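Local coordinates for immunity 23 family protein (Burkholderia dolosa AU0158, PDB 5FFP) that probably acts as the immunity protein of a contact-dependent growth inhibition system, protecting the cell that makes it from the cognate CdiA toxin, at residues A[118-124]-A[135-141]; A[6-12]-A[29-35]; A[76-80]-A[110-114]; A[63-67]-A[79-83]; A[1-5]-A[150-155]. All blocks are in the same frame, centred on the assembly; numbering follows the deposited sequence.

Contact 1. Residues A[118-124]-A[135-141]; sequences DESAKLI and GEVVLVR
Arg141 and Glu119 are brought together by their bends: the arginine starts with CG anti to its backbone N (chi1 -176°) and folds at chi3 (77°), while the glutamate folds at chi2 (-53°). Its OE2 then lies obliquely to the guanidinium, 3.1 Å from Arg141 NE and 3.3 Å from Arg141 NH1. Both bonds of this salt bridge are weak in angle. In addition, Arg141 N donates to Glu119 O at 3.1 Å, so side chain and backbone together close the open end of the beta hairpin formed by strands 120-127 and 135-140.

Further in runs an antiparallel ladder. Ala121 and Leu139 form a hydrogen-bonded pair: Leu139 N donates to Ala121 O at 2.6 Å, nearly straight, and Ala121 N donates back to Leu139 O; Leu123 and Val137 exchange a second couple of backbone bonds. These four residues share one face of the sheet, where Leu123 CB meets Val137 CG1 at 4.0 Å and Leu123 CG meets Leu139 CD2 at 4.2 Å. Phe9 from the other sheet packs against both leucines. On the reverse face, Ile124 CG1 runs alongside Glu136 CB, 4.1 Å apart. The extended Lys122 side chain crosses toward the Glu136 carboxylate to make a salt bridge whose atoms are less surely placed, and Lys122 also has a cation-pi contact with Phe68.

The chemistry is thus divided by face and by end: leucines and valine join this hairpin to the protein interior, whereas the exposed ion pair of Glu119 and Arg141 lies at the surface, where solvent probably screens its charges and leaves much of the pairing to the backbone bond.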
# COMPACT_ATOMS: atom_id res chain seq x y z
N ASP A 118 -19.11 12.18 14.07
CA ASP A 118 -20.50 12.36 14.42
C ASP A 118 -21.23 12.99 13.22
O ASP A 118 -21.48 12.29 12.23
CB ASP A 118 -20.58 13.18 15.73
CG ASP A 118 -21.92 13.03 16.41
OD1 ASP A 118 -22.46 14.05 16.90
OD2 ASP A 118 -22.44 11.89 16.46
N GLU A 119 -21.52 14.30 13.28
CA GLU A 119 -22.28 15.03 12.25
C GLU A 119 -21.45 16.09 11.49
O GLU A 119 -21.99 16.86 10.69
CB GLU A 119 -23.54 15.66 12.88
CG GLU A 119 -24.64 14.64 13.19
CD GLU A 119 -25.05 13.76 12.00
OE1 GLU A 119 -25.93 12.90 12.21
OE2 GLU A 119 -24.52 13.91 10.86
N SER A 120 -20.14 16.12 11.70
CA SER A 120 -19.27 17.07 11.01
C SER A 120 -18.27 16.30 10.17
O SER A 120 -18.30 15.07 10.12
CB SER A 120 -18.49 17.97 12.00
OG SER A 120 -19.34 18.61 12.94
N ALA A 121 -17.39 17.04 9.51
CA ALA A 121 -16.30 16.42 8.75
C ALA A 121 -15.19 17.42 8.51
O ALA A 121 -15.40 18.62 8.56
CB ALA A 121 -16.80 15.85 7.44
N LYS A 122 -14.00 16.91 8.26
CA LYS A 122 -12.84 17.73 7.97
C LYS A 122 -12.17 17.28 6.67
O LYS A 122 -11.90 16.10 6.49
CB LYS A 122 -11.82 17.61 9.09
CG LYS A 122 -12.12 18.50 10.26
CD LYS A 122 -11.07 18.33 11.33
CE LYS A 122 -11.38 19.27 12.47
NZ LYS A 122 -10.44 19.13 13.62
N LEU A 123 -11.92 18.22 5.78
CA LEU A 123 -10.94 18.02 4.74
C LEU A 123 -9.61 18.43 5.31
O LEU A 123 -9.48 19.53 5.85
CB LEU A 123 -11.22 18.87 3.52
CG LEU A 123 -12.32 18.39 2.60
CD1 LEU A 123 -12.49 19.41 1.49
CD2 LEU A 123 -11.98 17.02 2.04
N ILE A 124 -8.64 17.55 5.20
CA ILE A 124 -7.30 17.81 5.70
C ILE A 124 -6.38 17.66 4.50
O ILE A 124 -6.33 16.60 3.89
CB ILE A 124 -6.93 16.80 6.82
CG1 ILE A 124 -8.02 16.83 7.91
CG2 ILE A 124 -5.53 17.07 7.38
CD1 ILE A 124 -7.68 16.09 9.19
N GLY A 135 -3.31 22.02 6.30
CA GLY A 135 -4.46 22.80 6.75
C GLY A 135 -5.72 21.98 6.68
O GLY A 135 -5.68 20.85 6.25
N GLU A 136 -6.84 22.54 7.12
CA GLU A 136 -8.10 21.83 7.07
C GLU A 136 -9.23 22.79 7.14
O GLU A 136 -9.06 23.93 7.57
CB GLU A 136 -8.23 20.86 8.26
CG GLU A 136 -8.39 21.52 9.62
CD GLU A 136 -8.10 20.59 10.81
OE1 GLU A 136 -7.06 19.90 10.81
OE2 GLU A 136 -8.93 20.56 11.76
N VAL A 137 -10.40 22.30 6.73
CA VAL A 137 -11.63 23.06 6.84
C VAL A 137 -12.74 22.15 7.33
O VAL A 137 -12.82 21.00 6.90
CB VAL A 137 -12.02 23.69 5.48
CG1 VAL A 137 -11.99 22.67 4.35
CG2 VAL A 137 -13.40 24.35 5.58
N VAL A 138 -13.57 22.68 8.23
CA VAL A 138 -14.67 21.95 8.81
C VAL A 138 -15.88 22.01 7.88
O VAL A 138 -16.34 23.09 7.50
CB VAL A 138 -15.11 22.54 10.19
CG1 VAL A 138 -16.33 21.80 10.74
CG2 VAL A 138 -13.96 22.49 11.19
N LEU A 139 -16.41 20.85 7.56
CA LEU A 139 -17.61 20.74 6.76
C LEU A 139 -18.69 20.10 7.57
O LEU A 139 -18.47 19.61 8.67
CB LEU A 139 -17.35 19.84 5.54
CG LEU A 139 -16.60 20.43 4.35
CD1 LEU A 139 -15.29 21.13 4.66
CD2 LEU A 139 -16.36 19.32 3.34
N VAL A 140 -19.87 20.09 7.01
CA VAL A 140 -20.94 19.28 7.54
C VAL A 140 -20.72 17.87 6.97
O VAL A 140 -20.14 17.71 5.90
CB VAL A 140 -22.30 19.92 7.15
CG1 VAL A 140 -23.48 19.03 7.51
CG2 VAL A 140 -22.43 21.29 7.82
N ARG A 141 -21.16 16.85 7.69
CA ARG A 141 -21.02 15.48 7.23
C ARG A 141 -21.95 15.23 6.05
O ARG A 141 -23.09 15.65 6.06
CB ARG A 141 -21.36 14.49 8.34
CG ARG A 141 -21.13 13.03 7.94
CD ARG A 141 -21.18 12.07 9.11
NE ARG A 141 -22.56 11.83 9.54
CZ ARG A 141 -23.46 11.07 8.90
NH1 ARG A 141 -24.69 10.96 9.40
NH2 ARG A 141 -23.15 10.42 7.77

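Contact 2. Residues A[6-12]-A[29-35]; sequences PHTFAIW and LGYFMGG
Phe32 meets segment 6-12 at every level from CB to CZ. Its CB is 3.6 Å from Pro6 CA and 4.2 Å from the Ala10 CB methyl. With CG anti to the carbonyl carbon (chi1 -80°), the ring turns one face to the proline: Pro6 CB lies 3.7 Å from Phe32 CG and makes a CH-pi contact, 22° off the ring normal and offset toward the rim. At the far end Phe32 CE2 approaches Trp12 CE3 to 3.5 Å, and Phe32 CZ meets Trp12 CZ3 at 4.0 Å. The indole and phenyl planes are near parallel but slid apart, so there is little overlap.

Phe9, Ile11, Tyr31 and the selenomethionine Met33 occupy the other face of this antiparallel hairpin. Here Phe9 points its edge at the face of Tyr31 in a T-shaped pair, planes at 88°, with Phe9 CE1 3.8 Å from Tyr31 CG. Ile11 CG1 runs beside the same tyrosine ring, 4.0 Å from Tyr31 CE1, and Tyr31 OH is hydrogen-bonded to Val100 O.

Six backbone hydrogen bonds connect the segments, four within the strands and two beyond them, Gly34 N to Thr8 O and Gly35 N to Pro6 O. Gly34 and Gly35, both at positive phi, follow the end of the strand, and Thr8 and Phe9 together face Asn5 in a classic beta bulge.

The rings therefore serve two sides of one sheet. Phe9 and Tyr31 are buried and supply hydrophobic core, while proline, phenylalanine and the exposed tryptophan form an apolar row on the outer side, held by dispersion and CH-pi contact.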
# COMPACT_ATOMS: atom_id res chain seq x y z
N PRO A 6 -17.34 27.72 -2.46
CA PRO A 6 -15.91 27.84 -2.25
C PRO A 6 -15.50 28.16 -0.82
O PRO A 6 -14.36 27.90 -0.48
CB PRO A 6 -15.51 28.99 -3.15
CG PRO A 6 -16.49 28.90 -4.26
CD PRO A 6 -17.78 28.46 -3.64
N HIS A 7 -16.38 28.73 -0.01
CA HIS A 7 -15.99 29.06 1.37
C HIS A 7 -15.94 27.84 2.25
O HIS A 7 -15.34 27.89 3.32
CB HIS A 7 -16.92 30.13 1.99
CG HIS A 7 -16.69 31.52 1.47
ND1 HIS A 7 -17.61 32.54 1.62
CD2 HIS A 7 -15.67 32.05 0.74
CE1 HIS A 7 -17.15 33.64 1.04
NE2 HIS A 7 -15.98 33.37 0.50
N THR A 8 -16.58 26.75 1.85
CA THR A 8 -16.52 25.50 2.61
C THR A 8 -15.83 24.42 1.72
O THR A 8 -14.62 24.18 1.86
CB THR A 8 -17.93 25.06 2.98
OG1 THR A 8 -18.75 25.21 1.82
CG2 THR A 8 -18.52 25.93 4.12
N PHE A 9 -16.58 23.86 0.78
CA PHE A 9 -16.00 22.97 -0.22
C PHE A 9 -16.68 23.09 -1.58
O PHE A 9 -17.91 23.06 -1.68
CB PHE A 9 -16.04 21.50 0.26
CG PHE A 9 -15.54 20.54 -0.76
CD1 PHE A 9 -14.21 20.59 -1.17
CD2 PHE A 9 -16.39 19.64 -1.37
CE1 PHE A 9 -13.74 19.73 -2.15
CE2 PHE A 9 -15.92 18.76 -2.34
CZ PHE A 9 -14.60 18.81 -2.72
N ALA A 10 -15.87 23.21 -2.62
CA ALA A 10 -16.40 23.20 -3.97
C ALA A 10 -15.40 22.58 -4.91
O ALA A 10 -14.20 22.54 -4.60
CB ALA A 10 -16.71 24.61 -4.42
N ILE A 11 -15.91 22.13 -6.06
CA ILE A 11 -15.09 21.66 -7.16
C ILE A 11 -15.35 22.55 -8.32
O ILE A 11 -16.52 22.77 -8.68
CB ILE A 11 -15.45 20.22 -7.56
CG1 ILE A 11 -15.33 19.31 -6.33
CG2 ILE A 11 -14.48 19.70 -8.64
CD1 ILE A 11 -15.72 17.89 -6.58
N TRP A 12 -14.28 23.04 -8.92
CA TRP A 12 -14.33 23.84 -10.09
C TRP A 12 -13.66 23.04 -11.22
O TRP A 12 -12.46 22.69 -11.08
CB TRP A 12 -13.53 25.11 -9.82
CG TRP A 12 -13.80 26.28 -10.70
CD1 TRP A 12 -14.81 26.42 -11.58
CD2 TRP A 12 -13.12 27.53 -10.68
NE1 TRP A 12 -14.76 27.66 -12.17
CE2 TRP A 12 -13.72 28.35 -11.62
CE3 TRP A 12 -12.01 28.01 -9.98
CZ2 TRP A 12 -13.26 29.63 -11.90
CZ3 TRP A 12 -11.53 29.29 -10.28
CH2 TRP A 12 -12.16 30.08 -11.21
N LEU A 29 -9.10 21.29 -13.14
CA LEU A 29 -9.87 20.84 -12.01
C LEU A 29 -9.22 21.33 -10.73
O LEU A 29 -8.00 21.28 -10.56
CB LEU A 29 -9.95 19.33 -11.98
CG LEU A 29 -10.85 18.79 -10.88
CD1 LEU A 29 -11.61 17.58 -11.38
CD2 LEU A 29 -10.05 18.43 -9.66
N GLY A 30 -10.05 21.87 -9.85
CA GLY A 30 -9.57 22.39 -8.59
C GLY A 30 -10.59 22.11 -7.53
O GLY A 30 -11.75 21.97 -7.83
N TYR A 31 -10.12 22.00 -6.31
CA TYR A 31 -10.92 21.94 -5.10
C TYR A 31 -10.72 23.30 -4.38
O TYR A 31 -9.56 23.74 -4.16
CB TYR A 31 -10.38 20.86 -4.17
CG TYR A 31 -10.74 19.43 -4.45
CD1 TYR A 31 -11.36 19.03 -5.63
CD2 TYR A 31 -10.40 18.47 -3.56
CE1 TYR A 31 -11.67 17.71 -5.87
CE2 TYR A 31 -10.69 17.14 -3.80
CZ TYR A 31 -11.32 16.77 -4.97
OH TYR A 31 -11.61 15.44 -5.17
N PHE A 32 -11.82 23.97 -4.05
CA PHE A 32 -11.80 25.07 -3.06
C PHE A 32 -12.09 24.46 -1.69
O PHE A 32 -13.05 23.72 -1.51
CB PHE A 32 -12.92 26.07 -3.30
CG PHE A 32 -12.66 27.05 -4.38
CD1 PHE A 32 -11.95 28.19 -4.11
CD2 PHE A 32 -13.20 26.87 -5.63
CE1 PHE A 32 -11.71 29.11 -5.12
CE2 PHE A 32 -12.98 27.77 -6.65
CZ PHE A 32 -12.24 28.90 -6.39
N MSE A 33 -11.26 24.81 -0.72
CA MSE A 33 -11.39 24.28 0.62
C MSE A 33 -11.16 25.44 1.55
O MSE A 33 -10.07 26.06 1.56
CB MSE A 33 -10.36 23.16 0.79
CG MSE A 33 -10.39 22.15 -0.35
SE MSE A 33 -9.01 20.78 0.01
CE MSE A 33 -7.44 21.79 -0.64
N GLY A 34 -12.21 25.79 2.30
CA GLY A 34 -12.22 26.97 3.20
C GLY A 34 -11.71 28.23 2.56
O GLY A 34 -10.95 28.98 3.16
N GLY A 35 -12.06 28.42 1.28
CA GLY A 35 -11.61 29.57 0.50
C GLY A 35 -10.29 29.43 -0.24
O GLY A 35 -9.99 30.25 -1.12

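Contact 3. Residues A[76-80]-A[110-114]; sequences YRELC and YYIFL
The Phe113 ring is the centre of the contact, and Leu79 covers one of its faces: Leu79 CB stands over the middle of the ring, 3.6 Å from its centroid and 6° off the normal. Leu79 CD1 reaches Phe113 CB at 3.8 Å, the two side chains sliding past each other in opposite directions. At the ring edge Tyr76 CD1 comes in plane, 3.8 Å from Phe113 CE2. Cys80 SG approaches the same atom at 4.1 Å, a sulfur-aromatic contact at the edge, and also lies over the centre of the Tyr76 ring.

These residues mark where helix 72-83 crosses almost at right angles (99°) over strand 110-117, an outermost strand of the three-stranded antiparallel sheet; the segment axes pass 9.8 Å apart.

Tyr76 projects beyond Phe113 toward the strand's start, with CG anti to the backbone N (chi1 -178°), which carries the ring to the strand: Tyr76 CE1 lies 3.5 Å from Tyr111 O and Tyr76 OH 3.7 Å from Tyr111 CB. In the second shell, Tyr76 OH is hydrogen-bonded to Lys128 O. Tyr111 meets Phe84 edge-to-face and sends its OH to Gly90 O of the second subunit, while backbone bonds between Phe113 and Ile124 hold the strand in its sheet.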
# COMPACT_ATOMS: atom_id res chain seq x y z
N TYR A 76 -2.28 15.12 9.03
CA TYR A 76 -1.76 14.96 7.68
C TYR A 76 -0.54 14.03 7.61
O TYR A 76 -0.40 13.28 6.65
CB TYR A 76 -1.40 16.32 7.10
CG TYR A 76 -0.88 16.28 5.67
CD1 TYR A 76 -1.75 16.07 4.61
CD2 TYR A 76 0.46 16.48 5.39
CE1 TYR A 76 -1.28 16.05 3.30
CE2 TYR A 76 0.94 16.46 4.10
CZ TYR A 76 0.07 16.23 3.06
OH TYR A 76 0.53 16.22 1.76
N ARG A 77 0.32 14.10 8.62
CA ARG A 77 1.48 13.22 8.70
C ARG A 77 1.06 11.79 8.95
O ARG A 77 1.59 10.87 8.34
CB ARG A 77 2.42 13.66 9.82
CG ARG A 77 3.73 12.89 9.87
CD ARG A 77 4.80 13.64 10.65
NE ARG A 77 4.39 13.91 12.03
CZ ARG A 77 4.05 15.10 12.53
NH1 ARG A 77 4.07 16.20 11.78
NH2 ARG A 77 3.70 15.20 13.81
N GLU A 78 0.11 11.60 9.85
CA GLU A 78 -0.41 10.27 10.15
C GLU A 78 -1.16 9.68 8.93
O GLU A 78 -1.12 8.47 8.71
CB GLU A 78 -1.31 10.34 11.39
CG GLU A 78 -2.09 9.07 11.75
CD GLU A 78 -1.23 7.82 11.79
OE1 GLU A 78 -0.06 7.89 12.22
OE2 GLU A 78 -1.74 6.74 11.37
N LEU A 79 -1.83 10.51 8.16
CA LEU A 79 -2.62 10.03 7.03
C LEU A 79 -1.72 9.64 5.86
O LEU A 79 -2.00 8.69 5.12
CB LEU A 79 -3.62 11.09 6.61
CG LEU A 79 -4.81 11.19 7.57
CD1 LEU A 79 -5.46 12.56 7.48
CD2 LEU A 79 -5.81 10.08 7.27
N CYS A 80 -0.65 10.43 5.69
CA CYS A 80 0.42 10.14 4.75
C CYS A 80 1.24 8.92 5.18
O CYS A 80 1.79 8.21 4.35
CB CYS A 80 1.32 11.37 4.59
SG CYS A 80 0.49 12.79 3.82
N TYR A 110 -0.98 16.99 -4.24
CA TYR A 110 -1.93 17.48 -3.27
C TYR A 110 -2.63 16.28 -2.72
O TYR A 110 -3.29 15.54 -3.45
CB TYR A 110 -2.91 18.45 -3.89
CG TYR A 110 -2.29 19.77 -4.36
CD1 TYR A 110 -2.02 20.79 -3.46
CD2 TYR A 110 -2.03 20.01 -5.72
CE1 TYR A 110 -1.48 22.00 -3.89
CE2 TYR A 110 -1.49 21.22 -6.16
CZ TYR A 110 -1.22 22.21 -5.25
OH TYR A 110 -0.67 23.41 -5.66
N TYR A 111 -2.46 16.06 -1.43
CA TYR A 111 -3.08 14.94 -0.75
C TYR A 111 -4.16 15.50 0.14
O TYR A 111 -3.89 16.34 1.00
CB TYR A 111 -2.03 14.14 0.00
CG TYR A 111 -1.13 13.38 -0.97
CD1 TYR A 111 -1.59 12.22 -1.59
CD2 TYR A 111 0.13 13.86 -1.32
CE1 TYR A 111 -0.81 11.55 -2.52
CE2 TYR A 111 0.92 13.18 -2.24
CZ TYR A 111 0.44 12.02 -2.84
OH TYR A 111 1.21 11.32 -3.75
N ILE A 112 -5.39 15.05 -0.09
CA ILE A 112 -6.53 15.68 0.53
C ILE A 112 -7.39 14.60 1.12
O ILE A 112 -7.83 13.70 0.40
CB ILE A 112 -7.33 16.47 -0.52
CG1 ILE A 112 -6.47 17.61 -1.07
CG2 ILE A 112 -8.61 17.03 0.10
CD1 ILE A 112 -6.92 18.08 -2.42
N PHE A 113 -7.62 14.68 2.43
CA PHE A 113 -8.23 13.58 3.14
C PHE A 113 -9.55 14.01 3.75
O PHE A 113 -9.71 15.17 4.13
CB PHE A 113 -7.29 13.08 4.24
CG PHE A 113 -5.94 12.60 3.74
CD1 PHE A 113 -5.78 11.30 3.26
CD2 PHE A 113 -4.83 13.42 3.80
CE1 PHE A 113 -4.55 10.84 2.82
CE2 PHE A 113 -3.59 12.98 3.37
CZ PHE A 113 -3.44 11.69 2.88
N LEU A 114 -10.50 13.08 3.84
CA LEU A 114 -11.75 13.29 4.52
C LEU A 114 -11.76 12.53 5.85
O LEU A 114 -11.53 11.31 5.88
CB LEU A 114 -12.89 12.80 3.65
CG LEU A 114 -14.31 13.24 4.03
CD1 LEU A 114 -14.45 14.75 3.99
CD2 LEU A 114 -15.33 12.60 3.10

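Contact 4. Residues A[63-67]-A[79-83]; sequences EDAEL and LCNRA
Leu67 and Leu79 have the nearest CA atoms of the two segments, 8.5 Å apart, in a setting where 63-67 passes from extended chain into the first turn of helix 65-69 and 79-83 forms the last turn of helix 72-83. Their side chains close the gap: Leu67 CD1 touches Leu79 CD2 at 3.7 Å. The same Leu67 CD1 also lies over one face of the Arg82 guanidinium, 3.8 Å from Arg82 NH1.

Asp64 occupies the N-cap of helix 65-69. Its OD1 accepts from Leu67 N at 2.9 Å in an almost straight bond (175°), meeting the donor on the anti side of the carboxylate and 32° out of its plane, which fixes the carboxylate at the start of the helix. The second oxygen is then turned toward the other helix, where Asp64 OD2 faces the edge of the guanidinium and forms a weak salt bridge to Arg82 NH1 at 3.4 Å, with the two planes 46° apart.

Arg82 reaches this position through a chain extended from CG to NE, coming from the opposite direction to the side chains of Asp64 and Leu67. Glu66 adds a more distant negative charge, its OE1 4.4 Å from Arg82 NH2. The stronger partner of the arginine is Glu78, one turn earlier in its own helix, whose OE2 forms a salt bridge with NE and so helps to orient the group that Asp64 meets.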
# COMPACT_ATOMS: atom_id res chain seq x y z
N GLU A 63 -15.19 7.70 9.60
CA GLU A 63 -15.14 8.21 10.97
C GLU A 63 -13.75 8.01 11.54
O GLU A 63 -13.21 6.90 11.48
CB GLU A 63 -16.15 7.44 11.85
CG GLU A 63 -17.57 7.98 11.83
CD GLU A 63 -17.81 9.01 12.92
OE1 GLU A 63 -16.82 9.65 13.34
OE2 GLU A 63 -18.98 9.18 13.36
N ASP A 64 -13.17 9.05 12.10
CA ASP A 64 -11.94 8.87 12.87
C ASP A 64 -11.78 10.00 13.88
O ASP A 64 -11.46 11.14 13.52
CB ASP A 64 -10.71 8.75 11.97
CG ASP A 64 -9.48 8.38 12.76
OD1 ASP A 64 -9.17 9.12 13.71
OD2 ASP A 64 -8.84 7.37 12.44
N ALA A 65 -11.99 9.65 15.14
CA ALA A 65 -12.12 10.62 16.21
C ALA A 65 -10.78 11.27 16.53
O ALA A 65 -10.71 12.47 16.80
CB ALA A 65 -12.69 9.95 17.45
N GLU A 66 -9.72 10.48 16.48
CA GLU A 66 -8.41 10.99 16.81
C GLU A 66 -8.03 12.07 15.80
O GLU A 66 -7.74 13.21 16.17
CB GLU A 66 -7.39 9.85 16.81
CG GLU A 66 -6.07 10.20 17.51
CD GLU A 66 -4.84 9.74 16.72
OE1 GLU A 66 -4.97 9.07 15.66
OE2 GLU A 66 -3.72 10.09 17.16
N LEU A 67 -8.08 11.69 14.52
CA LEU A 67 -7.62 12.54 13.43
C LEU A 67 -8.44 13.81 13.32
O LEU A 67 -7.92 14.86 12.91
CB LEU A 67 -7.69 11.79 12.09
CG LEU A 67 -6.76 10.58 11.95
CD1 LEU A 67 -7.13 9.74 10.74
CD2 LEU A 67 -5.31 11.04 11.89
N LEU A 79 -1.83 10.51 8.16
CA LEU A 79 -2.62 10.03 7.03
C LEU A 79 -1.72 9.64 5.86
O LEU A 79 -2.00 8.69 5.12
CB LEU A 79 -3.62 11.09 6.61
CG LEU A 79 -4.81 11.19 7.57
CD1 LEU A 79 -5.46 12.56 7.48
CD2 LEU A 79 -5.81 10.08 7.27
N CYS A 80 -0.65 10.43 5.69
CA CYS A 80 0.42 10.14 4.75
C CYS A 80 1.24 8.92 5.18
O CYS A 80 1.79 8.21 4.35
CB CYS A 80 1.32 11.37 4.59
SG CYS A 80 0.49 12.79 3.82
N ASN A 81 1.34 8.69 6.49
CA ASN A 81 1.90 7.44 7.01
C ASN A 81 1.09 6.23 6.60
O ASN A 81 1.64 5.22 6.22
CB ASN A 81 2.00 7.45 8.53
CG ASN A 81 3.40 7.68 9.02
OD1 ASN A 81 4.05 6.76 9.51
ND2 ASN A 81 3.89 8.90 8.85
N ARG A 82 -0.23 6.34 6.71
CA ARG A 82 -1.11 5.22 6.40
C ARG A 82 -1.11 4.90 4.92
O ARG A 82 -1.16 3.73 4.53
CB ARG A 82 -2.54 5.50 6.84
CG ARG A 82 -2.73 5.43 8.34
CD ARG A 82 -4.18 5.66 8.75
NE ARG A 82 -4.29 5.97 10.18
CZ ARG A 82 -5.42 6.16 10.85
NH1 ARG A 82 -6.59 6.06 10.24
NH2 ARG A 82 -5.36 6.44 12.14
N ALA A 83 -1.05 5.95 4.11
CA ALA A 83 -1.12 5.85 2.68
C ALA A 83 0.18 5.34 2.08
O ALA A 83 0.18 4.65 1.06
CB ALA A 83 -1.46 7.21 2.10

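Contact 5. Residues A[1-5]-A[150-155]; sequences MLSGN and DVLAKS
A strand-on-helix contact joins the two ends of the modelled chain: the N-terminal strand 2-3, at the margin of the four-stranded sheet, lies beside the last turn of helix 143-154. Ser3 is the inner point. Its CB packs on Val151 CG2 at 3.5 Å, and the CA atoms of Ser3 and Val151 are 6.1 Å apart. The Ser3 hydroxyl is directed at the Asp150 carboxylate, but the modelled separation is too short for the detail of that meeting to be trusted.

Nearer the surface, the selenomethionine Met1 and Lys154 slide past each other in opposite directions, Met1 SE lying 4.0 Å from Lys154 CB and 4.1 Å from Lys154 CE. The lysine bends at chi3 (44°), taking NZ to 3.4 Å from Leu2 O at a poor angle for a bond. Met1 CE ends 4.2 Å from Ser155 OG, and that hydroxyl donates back to Val151 O at 2.7 Å, tying the last modelled residue to the final turn.

Around this pair, Ser3 is joined by backbone hydrogen bonds to Ile11 of strand 9-15, and Val151 packs both on Ile11 and on Leu49, placing the helix end between the sheet and helix 45-52.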
# COMPACT_ATOMS: atom_id res chain seq x y z
N MSE A 1 -17.46 24.69 -14.90
CA MSE A 1 -18.60 24.31 -14.02
C MSE A 1 -18.12 24.36 -12.60
O MSE A 1 -16.97 24.04 -12.31
CB MSE A 1 -19.12 22.94 -14.43
CG MSE A 1 -19.24 21.93 -13.28
SE MSE A 1 -19.95 20.17 -13.90
CE MSE A 1 -19.27 20.09 -15.76
N LEU A 2 -19.01 24.73 -11.69
CA LEU A 2 -18.63 24.91 -10.29
C LEU A 2 -19.75 24.45 -9.37
O LEU A 2 -20.88 24.90 -9.47
CB LEU A 2 -18.28 26.36 -10.00
CG LEU A 2 -17.82 26.76 -8.60
CD1 LEU A 2 -16.72 25.87 -8.09
CD2 LEU A 2 -17.29 28.18 -8.66
N SER A 3 -19.44 23.48 -8.54
CA SER A 3 -20.42 22.85 -7.73
C SER A 3 -19.95 23.01 -6.31
O SER A 3 -18.76 22.88 -6.02
CB SER A 3 -20.57 21.38 -8.18
OG SER A 3 -21.83 20.88 -7.78
N GLY A 4 -20.89 23.31 -5.43
CA GLY A 4 -20.59 23.53 -4.01
C GLY A 4 -20.30 25.01 -3.74
O GLY A 4 -20.74 25.91 -4.46
N ASN A 5 -19.57 25.25 -2.66
CA ASN A 5 -19.46 26.59 -2.09
C ASN A 5 -18.01 26.84 -1.73
O ASN A 5 -17.51 26.22 -0.78
CB ASN A 5 -20.31 26.66 -0.83
CG ASN A 5 -20.19 27.98 -0.09
OD1 ASN A 5 -19.31 28.81 -0.33
ND2 ASN A 5 -21.10 28.18 0.84
N ASP A 150 -23.02 15.89 -7.16
CA ASP A 150 -23.54 16.97 -7.98
C ASP A 150 -22.68 17.13 -9.24
O ASP A 150 -23.20 17.23 -10.35
CB ASP A 150 -23.56 18.27 -7.16
CG ASP A 150 -24.36 19.39 -7.81
OD1 ASP A 150 -25.28 19.12 -8.64
OD2 ASP A 150 -24.08 20.57 -7.46
N VAL A 151 -21.36 17.16 -9.06
CA VAL A 151 -20.48 17.25 -10.22
C VAL A 151 -20.73 16.11 -11.23
O VAL A 151 -20.73 16.33 -12.42
CB VAL A 151 -19.00 17.27 -9.81
CG1 VAL A 151 -18.12 17.22 -11.04
CG2 VAL A 151 -18.70 18.53 -9.04
N LEU A 152 -20.98 14.91 -10.73
CA LEU A 152 -21.24 13.76 -11.62
C LEU A 152 -22.58 13.86 -12.32
O LEU A 152 -22.71 13.45 -13.47
CB LEU A 152 -21.16 12.45 -10.85
CG LEU A 152 -19.79 12.20 -10.23
CD1 LEU A 152 -19.86 11.05 -9.22
CD2 LEU A 152 -18.76 11.94 -11.32
N ALA A 153 -23.58 14.38 -11.61
CA ALA A 153 -24.91 14.57 -12.20
C ALA A 153 -24.89 15.60 -13.33
O ALA A 153 -25.56 15.40 -14.33
CB ALA A 153 -25.90 15.01 -11.13
N LYS A 154 -24.11 16.67 -13.18
CA LYS A 154 -24.16 17.80 -14.11
C LYS A 154 -23.34 17.63 -15.40
O LYS A 154 -23.45 18.44 -16.33
CB LYS A 154 -23.73 19.10 -13.40
CG LYS A 154 -24.76 19.64 -12.41
CD LYS A 154 -24.18 20.70 -11.49
CE LYS A 154 -23.29 21.74 -12.22
NZ LYS A 154 -22.74 22.85 -11.37
N SER A 155 -22.51 16.60 -15.47
CA SER A 155 -21.55 16.46 -16.57
C SER A 155 -22.17 16.06 -17.92
O SER A 155 -22.58 14.92 -18.12
CB SER A 155 -20.45 15.50 -16.13
OG SER A 155 -19.83 16.05 -14.97

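Contact 5 joins the first and last modelled residues; between its segments contact 2 closes first, contacts 4 and 3 follow, and contact 1 comes last. Contacts 2 and 5 share the four-stranded sheet, centres about 11 Å apart; contacts 1 and 3 share the three-stranded sheet. The sheets meet where Leu123 and Leu139 of contact 1 pack on Phe9 of contact 2, and Ile112 touches Tyr31 and Met33. Contacts 3 and 4, centres about 7 Å apart, both use helix 72-83 and share Leu79, contact 3 setting it on strand 110-117 and contact 4 on the start of helix 65-69. Contact 4 lies about 27 Å from contact 5, centre to centre, so the set spans the protein.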